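PDB 3UAO: putative isochorismatase from Bordetella bronchiseptica, which catalyses the hydrolysis of maleamate to maleate and ammonia, a step in the bacterial degradation of nicotinate (vitamin B3). Local coordinates for residues A129-A132 and G133-V136. Residues are numbered along the deposited sequence; the frame is centred on the assembly and turned at random.
Sequences APQA and GEYV
Q131 and E134 grip each other twice across a tight reversal of the chain. The first bond is the one that closes the type II beta turn Q131-E134: the amide N of E134 donates to the carbonyl O of Q131 over 3.1 Å. The second runs the other way and uses a side chain. The backbone N of Q131 gives its hydrogen to OE1 of E134 at 3.2 Å, fairly straight but coming down on the carboxylate from above, 71° out of its plane. E134 can lie back over the incoming arm of the turn because its CG stands beside its own backbone N (chi1 -65°) and the chain beyond is extended. That course brings OE1 to 3.6 Å from CA of P130, while CD of E134 passes 4.1 Å from CB of Q131.

G133 takes the third position of the turn with a positive phi of 97°, the place where a type II turn usually has glycine. Further up, the open end of the reversal is closed by a lighter apolar touch, CG of P130 against CG2 of V136 at 4.1 Å, the two side chains crossing at roughly a right angle.

The carboxylate of E134 is buried and shared: OE1 also bonds to NE2 of H90, and OE2 forms a salt bridge with NE of R82, which probably favours the charged form. R82 also binds the carbonyl O of A129 through NH2. G133 N bonds to OD2 of D98 of the second subunit. The turn leads the chain into strand 135-139, at one edge of this chain's parallel sheet in the Rossmann-like isochorismatase fold, next to strand 87-93, which carries H90, with helix 67-84, which carries R82, packed on E134.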
loop_
_atom_site.group_PDB
_atom_site.type_symbol
_atom_site.label_atom_id
_atom_site.label_comp_id
_atom_site.label_asym_id
_atom_site.label_seq_id
_atom_site.Cartn_x
_atom_site.Cartn_y
_atom_site.Cartn_z
ATOM N N ALA A 129 10.759 -26.243 -5.600
ATOM C CA ALA A 129 9.335 -26.408 -5.286
ATOM C C ALA A 129 9.136 -26.033 -3.833
ATOM O O ALA A 129 9.936 -26.427 -2.993
ATOM C CB ALA A 129 8.874 -27.842 -5.530
ATOM N N PRO A 130 8.084 -25.249 -3.535
ATOM C CA PRO A 130 7.643 -24.910 -2.182
ATOM C C PRO A 130 7.283 -26.087 -1.262
ATOM O O PRO A 130 6.892 -27.146 -1.718
ATOM C CB PRO A 130 6.369 -24.094 -2.444
ATOM C CG PRO A 130 6.603 -23.469 -3.744
ATOM C CD PRO A 130 7.311 -24.504 -4.548
ATOM N N GLN A 131 7.388 -25.855 0.036
ATOM C CA GLN A 131 7.006 -26.811 1.043
ATOM C C GLN A 131 5.985 -26.179 1.983
ATOM O O GLN A 131 5.761 -24.968 1.908
ATOM C CB GLN A 131 8.230 -27.223 1.830
ATOM C CG GLN A 131 9.131 -28.161 1.064
ATOM C CD GLN A 131 10.263 -28.693 1.915
ATOM O OE1 GLN A 131 10.471 -28.229 3.049
ATOM N NE2 GLN A 131 11.008 -29.658 1.379
ATOM N N ALA A 132 5.416 -27.010 2.869
ATOM C CA ALA A 132 4.464 -26.603 3.911
ATOM C C ALA A 132 4.944 -25.377 4.694
ATOM O O ALA A 132 6.040 -25.410 5.276
ATOM C CB ALA A 132 4.196 -27.793 4.905
ATOM N N GLY A 133 4.151 -24.298 4.662
ATOM C CA GLY A 133 4.388 -23.090 5.472
ATOM C C GLY A 133 5.120 -21.973 4.741
ATOM O O GLY A 133 5.290 -20.882 5.273
ATOM N N GLU A 134 5.564 -22.275 3.530
ATOM C CA GLU A 134 6.273 -21.341 2.702
ATOM C C GLU A 134 5.250 -20.693 1.768
ATOM O O GLU A 134 4.441 -21.382 1.134
ATOM C CB GLU A 134 7.356 -22.049 1.890
ATOM C CG GLU A 134 8.475 -22.662 2.717
ATOM C CD GLU A 134 9.513 -23.367 1.863
ATOM O OE1 GLU A 134 9.340 -23.437 0.622
ATOM O OE2 GLU A 134 10.500 -23.861 2.450
ATOM N N TYR A 135 5.317 -19.366 1.687
ATOM C CA TYR A 135 4.242 -18.568 1.168
ATOM C C TYR A 135 4.469 -18.303 -0.294
ATOM O O TYR A 135 5.574 -17.913 -0.693
ATOM C CB TYR A 135 4.172 -17.248 1.950
ATOM C CG TYR A 135 3.067 -16.309 1.547
ATOM C CD1 TYR A 135 1.789 -16.770 1.280
ATOM C CD2 TYR A 135 3.292 -14.967 1.448
ATOM C CE1 TYR A 135 0.789 -15.913 0.906
ATOM C CE2 TYR A 135 2.292 -14.108 1.080
ATOM C CZ TYR A 135 1.034 -14.590 0.825
ATOM O OH TYR A 135 0.026 -13.709 0.455
ATOM N N VAL A 136 3.434 -18.527 -1.100
ATOM C CA VAL A 136 3.512 -18.309 -2.545
ATOM C C VAL A 136 2.720 -17.064 -2.807
ATOM O O VAL A 136 1.513 -17.035 -2.659
ATOM C CB VAL A 136 2.931 -19.500 -3.355
ATOM C CG1 VAL A 136 3.099 -19.296 -4.852
ATOM C CG2 VAL A 136 3.572 -20.835 -2.886
#